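Local atomic coordinates of putative O-acetylhomoserine (Thiol)-lyase (Campylobacter jejuni, PDB entry 4OC9), a protein that probably uses pyridoxal 5'-phosphate to make homocysteine from O-acetylhomoserine and sulfide, as other trans-sulfuration family enzymes of this class do. Residues L65-A70 with G75-P80; D100-S105 with T114-T119; I159-I164 with N317-A322; F345-Y350 with R354-K359. All blocks are in the same frame, centred on the assembly; numbering follows the deposited sequence. Where two conformers were deposited one is given.

Contact 1: L65-A70 with G75-P80; sequences LGQRLA and GAFGIP
Helix 60-73 turns back into strand 77-81 so that the two run at 132° to one another, their short axes approaching to 6.0 Å, with G66 and G78 the closest CA pair at 4.3 Å. This is a tight helix-to-strand connection at the outermost strand, within the chain, of the seven-stranded sheet in the PLP-dependent large domain. Two glycines allow the close approach: each offers a CA-H to the other's carbonyl, with G66 CA 3.4 Å from G78 O, and the reverse pair is similar. The turn itself is closed by G75 N, which gives a hydrogen bond of 2.8 Å to A70 O. Between these points the methyl of A70 points at the strand and rests on its backbone, A70 CB lying 3.8 Å from G78 N, and it also meets I220 of the adjoining strand. At the far end the P80 ring settles over the G66 backbone and lies alongside L65, whose CD2 comes to 4.1 Å from P80 CG. A76 and F77 both face E221, a classic beta bulge. Q67 spans this irregular edge. Its CG stands anti to the backbone N (chi1 -168°) and the chain then bends at chi2, which carries the amide across to the strand. There NE2 makes a weak bond to A76 O, its stronger partner being N71 OD1, and the amide crosses the F77 ring with the planes 70° apart. Q67 OE1 accepts a hydrogen bond from a water 2.7 Å away; that water also accepts from G78 N, at 3.0 Å, and its oxygen sits over the centre of the F77 ring.

Contact 2: D100-S105 with T114-T119; sequences DNVAYS and TLISHT
Y104 turns one face of its ring to I116, whose CG2 methyl lies 3.7 Å above the ring plane, displaced toward the rim on the side of CG and CD1. The methyl is 4.1 Å from the ring centroid and 26° off the normal, a CH-pi contact in which an aliphatic branch overlaps the aromatic face off-centre. The other branch of the isoleucine lies on the same side of the ring, its end methyl CD1 4.0 Å from Y104 CB; the two side chains run antiparallel and overlap at the base of the tyrosine. The tyrosine's first torsion (chi1 71°) sets CG between the backbone N and the carbonyl carbon, and from there the ring extends alongside the helix until Y104 OH meets the next residue, 3.5 Å from S117 CB. That serine's own hydroxyl is engaged elsewhere, bonded to Q113 O one turn back in the helix. V102, two residues earlier on the same face of the strand, adds a second hydrocarbon surface, its CG2 standing 3.9 Å from I116 CG2. One methyl thus touches both a branched side chain and an aromatic face. Beyond T114 the helix widens into a pi-type turn, and T114 O accepts from H118 N and T119 N, which approach from opposite faces of its plane. The arrangement belongs to the beta-alpha-beta unit of strand 101-105, helix 110-119 and strand 126-130: I116 also leans on A127 of the second strand, F150 of strand 146-152 and L92 of helix 84-93, while T119 OG1 is hydrogen-bonded to D269 of the second subunit.

Contact 3: I159-I164 with N317-A322; sequences IAIADI and NYPTLA
I159 begins a loop-to-loop contact that bridges the ends of two sheets, for the 159-164 loop follows strand 146-152 of the seven-stranded sheet and the 317-322 loop follows strand 315-317 at the edge of the five-stranded one. Its two branches divide the work. I159 CG2, anti to the backbone N, presses on the P319 ring at 3.4 Å from P319 CG and equally close to CD, the two side chains crossing at about a right angle. The other branch bends at chi2 (74°) and brings I159 CD1 to 3.8 Å from N317 O, against the backbone two residues before the proline. A160 then turns its methyl away, and its N is bonded to S155 OG. I161 faces the second loop again, with an extended branch whose CD1 lies 4.0 Å from P319 CB; the proline therefore receives two isoleucines, on CG and CD from one and on CB from the other. F330 of helix 327-333 touches both I161 and P319, adding to the apolar cluster. P319 is the second residue of a type I turn from Y318 to L321, closed by L321 N to Y318 O at 3.1 Å, and its CD lies 3.4 Å above the Y318 ring plane, toward the rim.

Contact 4: F345-Y350 with R354-K359; sequences FEAKDY and RRICDK
Y350 and R354, one turn apart at the start of helix 350-359, lie obliquely across each other, with the phenol ring and the guanidinium plane inclined by 54°. It is the aliphatic part of the arginine that touches: R354 CD is 3.5 Å from Y350 OH and also comes close to CE2, obliquely to the ring, while the hydroxyl lies near the plane of the guanidinium at its edge. The same ring has a cation-pi partner in K399 and meets the H378 ring at about 90°. With CG anti to the backbone N (chi1 -157°) and the chain extended to NE, R354 carries its charge past the ring toward D358. D358 OD2 sits over one face of the guanidinium, 3.7 Å from R354 NH2, a long salt bridge of charges alone. The backbones are joined by the helical bond from R354 N to Y350 O, 3.1 Å. On the buried side I356 comes at F345 from the opposite direction, I356 CD1 meeting the ring edge at F345 CE1, 4.2 Å away, with the A347 methyl beside it. This links strand 342-346 to the helix that follows it, and I402 of the neighbouring strand touches both F345 and I356. K348 NZ and R355 NH2 approach to 4.2 Å. A water accepts from R355 NH2 and donates to D349 OD1 at 2.6 Å; that same oxygen caps H352 N. At this solvent-facing side R355 is probably balanced by D349, through the water, and by S424 OXT, which forms a salt bridge with R355 NE, whereas the inner side depends on hydrocarbon contact.

How the contacts relate
Contacts 2 and 3 are buried and apolar; contacts 1 and 4 are partly buried. Contacts 1 and 2 both reach the seven-stranded sheet, 25 Å apart between centres, yet one relies on glycine backbones, a water and a turn bond and the other on an apolar overlap with an aromatic face. Contact 3 joins segments distant in sequence and links the neighbourhoods of the two sheets. Contact 4 sits on the five-stranded sheet farther from the chain centre and is the most charged, with a long R354-D358 ion pair, a salt bridge of R355 to the C-terminus and a like-charge pair at its solvent-facing side; its nearest atoms are about 5 Å from those of contact 3. Contacts 2 and 4 also touch the second subunit.

Contact 1: L65-A70 with G75-P80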
loop_
_atom_site.group_PDB
_atom_site.type_symbol
_atom_site.label_atom_id
_atom_site.label_comp_id
_atom_site.label_asym_id
_atom_site.label_seq_id
_atom_site.Cartn_x
_atom_site.Cartn_y
_atom_site.Cartn_z
ATOM N N LEU D 65 -4.777 13.798 -8.313
ATOM C CA LEU D 65 -3.850 13.470 -9.392
ATOM C C LEU D 65 -4.339 14.034 -10.719
ATOM O O LEU D 65 -3.596 14.664 -11.467
ATOM C CB LEU D 65 -3.692 11.956 -9.514
ATOM C CG LEU D 65 -2.765 11.424 -10.611
ATOM C CD1 LEU D 65 -1.331 11.976 -10.528
ATOM C CD2 LEU D 65 -2.739 9.917 -10.570
ATOM N N GLY D 66 -5.603 13.789 -11.006
ATOM C CA GLY D 66 -6.204 14.254 -12.269
ATOM C C GLY D 66 -6.114 15.751 -12.445
ATOM O O GLY D 66 -5.652 16.243 -13.498
ATOM N N GLN D 67 -6.508 16.485 -11.412
ATOM C CA GLN D 67 -6.502 17.930 -11.492
ATOM C C GLN D 67 -5.075 18.493 -11.565
ATOM O O GLN D 67 -4.811 19.429 -12.322
ATOM C CB GLN D 67 -7.311 18.537 -10.341
ATOM C CG GLN D 67 -7.578 20.018 -10.544
ATOM C CD GLN D 67 -8.433 20.265 -11.774
ATOM O OE1 GLN D 67 -9.543 19.703 -11.920
ATOM N NE2 GLN D 67 -7.955 21.135 -12.646
ATOM N N ARG D 68 -4.168 17.942 -10.791
ATOM C CA ARG D 68 -2.797 18.418 -10.859
ATOM C C ARG D 68 -2.201 18.144 -12.226
ATOM O O ARG D 68 -1.471 18.986 -12.750
ATOM C CB ARG D 68 -1.884 17.852 -9.775
ATOM C CG ARG D 68 -2.176 18.385 -8.381
ATOM C CD ARG D 68 -1.152 17.874 -7.393
ATOM N NE ARG D 68 -1.473 18.314 -6.039
ATOM C CZ ARG D 68 -0.841 17.907 -4.953
ATOM N NH1 ARG D 68 0.116 17.008 -5.038
ATOM N NH2 ARG D 68 -1.209 18.350 -3.764
ATOM N N LEU D 69 -2.437 16.962 -12.775
ATOM C CA LEU D 69 -1.905 16.666 -14.116
ATOM C C LEU D 69 -2.460 17.679 -15.116
ATOM O O LEU D 69 -1.739 18.119 -16.023
ATOM C CB LEU D 69 -2.231 15.252 -14.570
ATOM C CG LEU D 69 -1.451 14.097 -13.954
ATOM C CD1 LEU D 69 -2.147 12.779 -14.202
ATOM C CD2 LEU D 69 -0.050 14.099 -14.514
ATOM N N ALA D 70 -3.727 18.048 -14.946
ATOM C CA ALA D 70 -4.338 19.038 -15.822
ATOM C C ALA D 70 -3.673 20.408 -15.612
ATOM O O ALA D 70 -3.441 21.144 -16.559
ATOM C CB ALA D 70 -5.838 19.151 -15.565
ATOM N N GLY D 75 -4.188 22.478 -18.903
ATOM C CA GLY D 75 -5.493 22.038 -19.390
ATOM C C GLY D 75 -6.581 22.321 -18.372
ATOM O O GLY D 75 -6.338 22.960 -17.375
ATOM N N ALA D 76 -7.779 21.811 -18.620
ATOM C CA ALA D 76 -8.926 22.040 -17.717
ATOM C C ALA D 76 -9.268 20.944 -16.728
ATOM O O ALA D 76 -9.523 21.226 -15.549
ATOM C CB ALA D 76 -10.186 22.318 -18.553
ATOM N N PHE D 77 -9.302 19.715 -17.200
ATOM C CA PHE D 77 -9.671 18.608 -16.334
ATOM C C PHE D 77 -8.916 17.326 -16.765
ATOM O O PHE D 77 -8.615 17.113 -17.942
ATOM C CB PHE D 77 -11.202 18.426 -16.405
ATOM C CG PHE D 77 -11.784 17.627 -15.265
ATOM C CD1 PHE D 77 -12.169 18.254 -14.111
ATOM C CD2 PHE D 77 -11.958 16.248 -15.359
ATOM C CE1 PHE D 77 -12.669 17.534 -13.022
ATOM C CE2 PHE D 77 -12.445 15.529 -14.291
ATOM C CZ PHE D 77 -12.821 16.172 -13.120
ATOM N N GLY D 78 -8.590 16.491 -15.785
ATOM C CA GLY D 78 -7.868 15.268 -16.066
ATOM C C GLY D 78 -8.478 14.095 -15.366
ATOM O O GLY D 78 -9.009 14.213 -14.273
ATOM N N ILE D 79 -8.403 12.954 -16.024
ATOM C CA ILE D 79 -8.966 11.710 -15.518
ATOM C C ILE D 79 -8.024 10.535 -15.560
ATOM O O ILE D 79 -7.660 10.071 -16.629
ATOM C CB ILE D 79 -10.215 11.310 -16.332
ATOM C CG1 ILE D 79 -11.348 12.283 -16.000
ATOM C CG2 ILE D 79 -10.689 9.911 -15.944
ATOM C CD1 ILE D 79 -12.588 12.084 -16.807
ATOM N N PRO D 80 -7.627 10.062 -14.383
ATOM C CA PRO D 80 -6.740 8.924 -14.326
ATOM C C PRO D 80 -7.495 7.637 -14.512
ATOM O O PRO D 80 -8.610 7.490 -14.030
ATOM C CB PRO D 80 -6.151 9.008 -12.912
ATOM C CG PRO D 80 -6.338 10.428 -12.516
ATOM C CD PRO D 80 -7.693 10.740 -13.073
HETATM O O HOH W 1 -9.321 17.270 -13.026
#

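Contact 2: D100-S105 with T114-T119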
loop_
_atom_site.group_PDB
_atom_site.type_symbol
_atom_site.label_atom_id
_atom_site.label_comp_id
_atom_site.label_asym_id
_atom_site.label_seq_id
_atom_site.Cartn_x
_atom_site.Cartn_y
_atom_site.Cartn_z
ATOM N N ASP D 100 -17.161 4.503 -37.687
ATOM C CA ASP D 100 -16.321 5.672 -37.816
ATOM C C ASP D 100 -14.865 5.247 -38.056
ATOM O O ASP D 100 -14.525 4.061 -38.038
ATOM C CB ASP D 100 -16.417 6.518 -36.534
ATOM C CG ASP D 100 -17.822 7.079 -36.286
ATOM O OD1 ASP D 100 -18.581 7.194 -37.266
ATOM O OD2 ASP D 100 -18.135 7.422 -35.106
ATOM N N ASN D 101 -14.007 6.232 -38.277
ATOM C CA ASN D 101 -12.606 5.951 -38.459
ATOM C C ASN D 101 -11.786 6.973 -37.688
ATOM O O ASN D 101 -12.289 8.037 -37.289
ATOM C CB ASN D 101 -12.240 5.926 -39.946
ATOM C CG ASN D 101 -12.345 7.271 -40.614
ATOM O OD1 ASN D 101 -11.453 8.099 -40.493
ATOM N ND2 ASN D 101 -13.339 7.416 -41.460
ATOM N N VAL D 102 -10.533 6.615 -37.447
ATOM C CA VAL D 102 -9.622 7.492 -36.734
ATOM C C VAL D 102 -8.335 7.496 -37.502
ATOM O O VAL D 102 -7.927 6.467 -38.049
ATOM C CB VAL D 102 -9.336 7.052 -35.263
ATOM C CG1 VAL D 102 -10.621 7.057 -34.438
ATOM C CG2 VAL D 102 -8.702 5.663 -35.208
ATOM N N ALA D 103 -7.679 8.652 -37.506
ATOM C CA ALA D 103 -6.397 8.823 -38.182
ATOM C C ALA D 103 -5.287 8.703 -37.134
ATOM O O ALA D 103 -5.350 9.358 -36.080
ATOM C CB ALA D 103 -6.324 10.179 -38.853
ATOM N N TYR D 104 -4.261 7.911 -37.441
ATOM C CA TYR D 104 -3.183 7.733 -36.498
ATOM C C TYR D 104 -1.788 7.759 -37.128
ATOM O O TYR D 104 -1.574 7.303 -38.235
ATOM C CB TYR D 104 -3.373 6.400 -35.761
ATOM C CG TYR D 104 -3.115 5.157 -36.609
ATOM C CD1 TYR D 104 -4.050 4.692 -37.529
ATOM C CD2 TYR D 104 -1.959 4.414 -36.434
ATOM C CE1 TYR D 104 -3.807 3.552 -38.288
ATOM C CE2 TYR D 104 -1.726 3.265 -37.163
ATOM C CZ TYR D 104 -2.648 2.848 -38.095
ATOM O OH TYR D 104 -2.397 1.717 -38.813
ATOM N N SER D 105 -0.850 8.291 -36.383
ATOM C CA SER D 105 0.533 8.384 -36.807
ATOM C C SER D 105 1.181 7.010 -36.991
ATOM O O SER D 105 0.934 6.065 -36.229
ATOM C CB SER D 105 1.345 9.215 -35.775
ATOM O OG SER D 105 2.721 9.203 -36.072
ATOM N N THR D 114 -1.151 -1.550 -32.304
ATOM C CA THR D 114 -1.956 -2.782 -32.341
ATOM C C THR D 114 -3.401 -2.462 -31.940
ATOM O O THR D 114 -4.347 -2.893 -32.587
ATOM C CB THR D 114 -1.380 -3.846 -31.422
ATOM O OG1 THR D 114 -0.072 -4.203 -31.901
ATOM C CG2 THR D 114 -2.229 -5.054 -31.428
ATOM N N LEU D 115 -3.558 -1.699 -30.871
ATOM C CA LEU D 115 -4.888 -1.272 -30.401
ATOM C C LEU D 115 -5.693 -0.612 -31.482
ATOM O O LEU D 115 -6.836 -0.962 -31.768
ATOM C CB LEU D 115 -4.745 -0.229 -29.272
ATOM C CG LEU D 115 -6.010 0.554 -28.914
ATOM C CD1 LEU D 115 -7.107 -0.342 -28.393
ATOM C CD2 LEU D 115 -5.747 1.633 -27.905
ATOM N N ILE D 116 -5.079 0.370 -32.098
ATOM C CA ILE D 116 -5.739 1.124 -33.152
ATOM C C ILE D 116 -5.920 0.381 -34.483
ATOM O O ILE D 116 -7.032 0.343 -34.997
ATOM C CB ILE D 116 -5.016 2.477 -33.408
ATOM C CG1 ILE D 116 -4.991 3.317 -32.115
ATOM C CG2 ILE D 116 -5.704 3.266 -34.509
ATOM C CD1 ILE D 116 -4.315 4.668 -32.233
ATOM N N SER D 117 -4.856 -0.220 -35.023
ATOM C CA SER D 117 -4.959 -0.910 -36.330
ATOM C C SER D 117 -5.579 -2.297 -36.296
ATOM O O SER D 117 -6.048 -2.756 -37.335
ATOM C CB SER D 117 -3.597 -1.000 -37.053
ATOM O OG SER D 117 -2.744 -1.915 -36.400
ATOM N N HIS D 118 -5.595 -2.971 -35.150
ATOM C CA HIS D 118 -6.205 -4.306 -35.109
ATOM C C HIS D 118 -7.351 -4.470 -34.132
ATOM O O HIS D 118 -8.468 -4.787 -34.525
ATOM C CB HIS D 118 -5.174 -5.416 -34.846
ATOM C CG HIS D 118 -4.101 -5.498 -35.886
ATOM N ND1 HIS D 118 -4.319 -6.012 -37.147
ATOM C CD2 HIS D 118 -2.781 -5.189 -35.833
ATOM C CE1 HIS D 118 -3.193 -5.974 -37.841
ATOM N NE2 HIS D 118 -2.243 -5.491 -37.063
ATOM N N THR D 119 -7.079 -4.254 -32.856
ATOM C CA THR D 119 -8.099 -4.418 -31.820
ATOM C C THR D 119 -9.377 -3.599 -31.979
ATOM O O THR D 119 -10.476 -4.137 -31.788
ATOM C CB THR D 119 -7.505 -4.188 -30.462
ATOM O OG1 THR D 119 -6.385 -5.054 -30.323
ATOM C CG2 THR D 119 -8.535 -4.485 -29.383
#

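Contact 3: I159-I164 with N317-A322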
loop_
_atom_site.group_PDB
_atom_site.type_symbol
_atom_site.label_atom_id
_atom_site.label_comp_id
_atom_site.label_asym_id
_atom_site.label_seq_id
_atom_site.Cartn_x
_atom_site.Cartn_y
_atom_site.Cartn_z
ATOM N N ILE D 159 11.810 8.351 -31.550
ATOM C CA ILE D 159 12.109 9.658 -30.989
ATOM C C ILE D 159 11.777 10.664 -32.101
ATOM O O ILE D 159 12.503 11.591 -32.376
ATOM C CB ILE D 159 13.546 9.822 -30.482
ATOM C CG1 ILE D 159 13.980 8.716 -29.507
ATOM C CG2 ILE D 159 13.706 11.111 -29.718
ATOM C CD1 ILE D 159 14.243 7.389 -30.152
ATOM N N ALA D 160 10.663 10.423 -32.790
ATOM C CA ALA D 160 10.241 11.300 -33.858
ATOM C C ALA D 160 9.363 12.397 -33.288
ATOM O O ALA D 160 8.395 12.132 -32.570
ATOM C CB ALA D 160 9.477 10.524 -34.898
ATOM N N ILE D 161 9.692 13.629 -33.631
ATOM C CA ILE D 161 8.948 14.781 -33.165
ATOM C C ILE D 161 7.927 15.250 -34.181
ATOM O O ILE D 161 8.246 15.542 -35.341
ATOM C CB ILE D 161 9.873 15.939 -32.826
ATOM C CG1 ILE D 161 10.862 15.499 -31.757
ATOM C CG2 ILE D 161 9.055 17.121 -32.337
ATOM C CD1 ILE D 161 11.867 16.555 -31.331
ATOM N N ALA D 162 6.703 15.385 -33.707
ATOM C CA ALA D 162 5.593 15.831 -34.542
ATOM C C ALA D 162 5.533 17.351 -34.627
ATOM O O ALA D 162 5.734 18.044 -33.619
ATOM C CB ALA D 162 4.283 15.302 -33.968
ATOM N N ASP D 163 5.240 17.871 -35.812
ATOM C CA ASP D 163 5.123 19.302 -36.005
ATOM C C ASP D 163 3.667 19.573 -35.614
ATOM O O ASP D 163 2.754 19.632 -36.440
ATOM C CB ASP D 163 5.445 19.714 -37.439
ATOM C CG ASP D 163 5.552 21.218 -37.601
ATOM O OD1 ASP D 163 5.053 21.976 -36.732
ATOM O OD2 ASP D 163 6.141 21.658 -38.623
ATOM N N ILE D 164 3.486 19.778 -34.324
ATOM C CA ILE D 164 2.169 19.993 -33.737
ATOM C C ILE D 164 1.327 21.089 -34.384
ATOM O O ILE D 164 0.171 20.828 -34.710
ATOM C CB ILE D 164 2.253 20.197 -32.224
ATOM C CG1 ILE D 164 2.985 19.020 -31.573
ATOM C CG2 ILE D 164 0.851 20.317 -31.653
ATOM C CD1 ILE D 164 3.226 19.176 -30.081
ATOM N N ASN D 317 19.754 7.948 -32.682
ATOM C CA ASN D 317 18.527 8.752 -32.757
ATOM C C ASN D 317 18.234 9.489 -31.485
ATOM O O ASN D 317 17.752 8.877 -30.518
ATOM C CB ASN D 317 17.304 7.938 -32.976
ATOM C CG ASN D 317 17.105 7.510 -34.370
ATOM O OD1 ASN D 317 17.649 8.071 -35.325
ATOM N ND2 ASN D 317 16.189 6.601 -34.518
ATOM N N TYR D 318 18.553 10.770 -31.443
ATOM C CA TYR D 318 18.280 11.585 -30.251
ATOM C C TYR D 318 18.222 13.037 -30.762
ATOM O O TYR D 318 19.110 13.499 -31.435
ATOM C CB TYR D 318 19.274 11.317 -29.109
ATOM C CG TYR D 318 18.863 11.917 -27.810
ATOM C CD1 TYR D 318 17.873 11.334 -27.042
ATOM C CD2 TYR D 318 19.501 13.028 -27.307
ATOM C CE1 TYR D 318 17.493 11.876 -25.836
ATOM C CE2 TYR D 318 19.127 13.587 -26.098
ATOM C CZ TYR D 318 18.112 13.000 -25.363
ATOM O OH TYR D 318 17.754 13.580 -24.143
ATOM N N PRO D 319 17.160 13.758 -30.431
ATOM C CA PRO D 319 16.947 15.115 -30.922
ATOM C C PRO D 319 17.970 16.203 -30.634
ATOM O O PRO D 319 18.015 17.165 -31.370
ATOM C CB PRO D 319 15.590 15.497 -30.294
ATOM C CG PRO D 319 15.008 14.233 -29.769
ATOM C CD PRO D 319 16.194 13.421 -29.367
ATOM N N THR D 320 18.790 16.056 -29.596
ATOM C CA THR D 320 19.770 17.067 -29.296
ATOM C C THR D 320 20.933 17.007 -30.295
ATOM O O THR D 320 21.714 17.962 -30.388
ATOM C CB THR D 320 20.343 16.926 -27.883
ATOM O OG1 THR D 320 21.073 15.698 -27.777
ATOM C CG2 THR D 320 19.272 16.995 -26.864
ATOM N N LEU D 321 21.081 15.892 -31.017
ATOM C CA LEU D 321 22.156 15.767 -31.993
ATOM C C LEU D 321 21.819 16.658 -33.205
ATOM O O LEU D 321 20.802 16.458 -33.860
ATOM C CB LEU D 321 22.347 14.311 -32.404
ATOM C CG LEU D 321 22.835 13.351 -31.324
ATOM C CD1 LEU D 321 22.843 11.903 -31.806
ATOM C CD2 LEU D 321 24.203 13.747 -30.843
ATOM N N ALA D 322 22.679 17.641 -33.481
ATOM C CA ALA D 322 22.501 18.601 -34.573
ATOM C C ALA D 322 22.220 18.015 -35.953
ATOM O O ALA D 322 21.579 18.659 -36.784
ATOM C CB ALA D 322 23.719 19.521 -34.636
#

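Contact 4: F345-Y350 with R354-K359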
loop_
_atom_site.group_PDB
_atom_site.type_symbol
_atom_site.label_atom_id
_atom_site.label_comp_id
_atom_site.label_asym_id
_atom_site.label_seq_id
_atom_site.Cartn_x
_atom_site.Cartn_y
_atom_site.Cartn_z
ATOM N N PHE D 345 19.622 3.441 -31.062
ATOM C CA PHE D 345 20.830 3.459 -31.877
ATOM C C PHE D 345 20.935 2.164 -32.673
ATOM O O PHE D 345 20.302 1.163 -32.335
ATOM C CB PHE D 345 22.120 3.687 -31.046
ATOM C CG PHE D 345 22.475 2.577 -30.106
ATOM C CD1 PHE D 345 23.267 1.531 -30.533
ATOM C CD2 PHE D 345 22.032 2.582 -28.807
ATOM C CE1 PHE D 345 23.608 0.512 -29.663
ATOM C CE2 PHE D 345 22.354 1.566 -27.939
ATOM C CZ PHE D 345 23.155 0.534 -28.362
ATOM N N GLU D 346 21.773 2.205 -33.700
ATOM C CA GLU D 346 22.019 1.075 -34.564
ATOM C C GLU D 346 23.335 0.405 -34.224
ATOM O O GLU D 346 24.375 1.057 -34.151
ATOM C CB GLU D 346 22.074 1.530 -36.044
ATOM C CG GLU D 346 20.792 2.180 -36.530
ATOM C CD GLU D 346 19.624 1.220 -36.495
ATOM O OE1 GLU D 346 19.806 0.072 -36.962
ATOM O OE2 GLU D 346 18.525 1.618 -36.044
ATOM N N ALA D 347 23.285 -0.903 -33.996
ATOM C CA ALA D 347 24.484 -1.681 -33.707
ATOM C C ALA D 347 25.025 -2.075 -35.089
ATOM O O ALA D 347 24.434 -1.721 -36.094
ATOM C CB ALA D 347 24.140 -2.919 -32.924
ATOM N N LYS D 348 26.154 -2.778 -35.138
ATOM C CA LYS D 348 26.755 -3.199 -36.420
ATOM C C LYS D 348 25.774 -4.059 -37.193
ATOM O O LYS D 348 25.572 -3.855 -38.380
ATOM C CB LYS D 348 28.093 -3.930 -36.218
ATOM C CG LYS D 348 29.186 -3.024 -35.606
ATOM C CD LYS D 348 30.543 -3.692 -35.370
ATOM C CE LYS D 348 30.480 -4.838 -34.375
ATOM N NZ LYS D 348 31.822 -5.400 -34.055
ATOM N N ASP D 349 25.139 -4.987 -36.478
ATOM C CA ASP D 349 24.157 -5.909 -37.043
ATOM C C ASP D 349 23.376 -6.613 -35.928
ATOM O O ASP D 349 23.589 -6.353 -34.734
ATOM C CB ASP D 349 24.879 -6.921 -37.928
ATOM C CG ASP D 349 25.951 -7.670 -37.186
ATOM O OD1 ASP D 349 25.903 -7.728 -35.934
ATOM O OD2 ASP D 349 26.863 -8.195 -37.860
ATOM N N TYR D 350 22.459 -7.486 -36.327
ATOM C CA TYR D 350 21.645 -8.237 -35.395
ATOM C C TYR D 350 22.468 -8.932 -34.307
ATOM O O TYR D 350 22.172 -8.799 -33.114
ATOM C CB TYR D 350 20.732 -9.246 -36.143
ATOM C CG TYR D 350 19.995 -10.127 -35.175
ATOM C CD1 TYR D 350 18.890 -9.652 -34.494
ATOM C CD2 TYR D 350 20.457 -11.405 -34.879
ATOM C CE1 TYR D 350 18.260 -10.414 -33.525
ATOM C CE2 TYR D 350 19.819 -12.196 -33.933
ATOM C CZ TYR D 350 18.719 -11.698 -33.253
ATOM O OH TYR D 350 18.085 -12.480 -32.301
ATOM N N ARG D 354 22.385 -8.104 -30.124
ATOM C CA ARG D 354 22.052 -9.139 -29.199
ATOM C C ARG D 354 23.185 -9.264 -28.152
ATOM O O ARG D 354 22.914 -9.432 -26.951
ATOM C CB ARG D 354 21.876 -10.417 -30.014
ATOM C CG ARG D 354 21.054 -11.540 -29.467
ATOM C CD ARG D 354 21.067 -12.733 -30.448
ATOM N NE ARG D 354 20.830 -13.913 -29.599
ATOM C CZ ARG D 354 21.760 -14.503 -28.819
ATOM N NH1 ARG D 354 21.463 -15.581 -28.078
ATOM N NH2 ARG D 354 23.000 -14.014 -28.749
ATOM N N ARG D 355 24.455 -9.197 -28.560
ATOM C CA ARG D 355 25.543 -9.303 -27.561
ATOM C C ARG D 355 25.454 -8.176 -26.565
ATOM O O ARG D 355 25.715 -8.372 -25.388
ATOM C CB ARG D 355 26.958 -9.325 -28.149
ATOM C CG ARG D 355 27.335 -10.605 -28.867
ATOM C CD ARG D 355 28.820 -10.650 -29.229
ATOM N NE ARG D 355 29.252 -9.511 -30.048
ATOM C CZ ARG D 355 29.115 -9.422 -31.376
ATOM N NH1 ARG D 355 28.497 -10.372 -32.063
ATOM N NH2 ARG D 355 29.547 -8.346 -32.019
ATOM N N ILE D 356 25.130 -6.994 -27.064
ATOM C CA ILE D 356 24.997 -5.820 -26.235
ATOM C C ILE D 356 23.925 -6.057 -25.191
ATOM O O ILE D 356 24.176 -5.862 -24.003
ATOM C CB ILE D 356 24.670 -4.573 -27.072
ATOM C CG1 ILE D 356 25.867 -4.196 -27.957
ATOM C CG2 ILE D 356 24.397 -3.388 -26.161
ATOM C CD1 ILE D 356 25.590 -3.082 -28.927
ATOM N N CYS D 357 22.736 -6.445 -25.618
ATOM C CA CYS D 357 21.640 -6.720 -24.672
ATOM C C CYS D 357 21.996 -7.784 -23.634
ATOM O O CYS D 357 21.588 -7.685 -22.484
ATOM C CB CYS D 357 20.395 -7.190 -25.369
ATOM S SG CYS D 357 19.648 -5.964 -26.406
ATOM N N ASP D 358 22.804 -8.763 -24.025
ATOM C CA ASP D 358 23.218 -9.818 -23.117
ATOM C C ASP D 358 24.434 -9.467 -22.213
ATOM O O ASP D 358 24.713 -10.182 -21.242
ATOM C CB ASP D 358 23.488 -11.110 -23.930
ATOM C CG ASP D 358 22.200 -11.685 -24.637
ATOM O OD1 ASP D 358 21.056 -11.236 -24.399
ATOM O OD2 ASP D 358 22.325 -12.631 -25.436
ATOM N N LYS D 359 25.109 -8.351 -22.504
ATOM C CA LYS D 359 26.299 -7.919 -21.739
ATOM C C LYS D 359 26.182 -6.801 -20.738
ATOM O O LYS D 359 27.088 -6.633 -19.915
ATOM C CB LYS D 359 27.236 -7.083 -22.596
ATOM C CG LYS D 359 28.666 -7.280 -22.191
ATOM C CD LYS D 359 29.301 -8.490 -22.866
ATOM C CE LYS D 359 30.790 -8.646 -22.449
ATOM N NZ LYS D 359 30.897 -9.222 -21.090
HETATM O O HOH W 2 28.154 -8.538 -34.846
#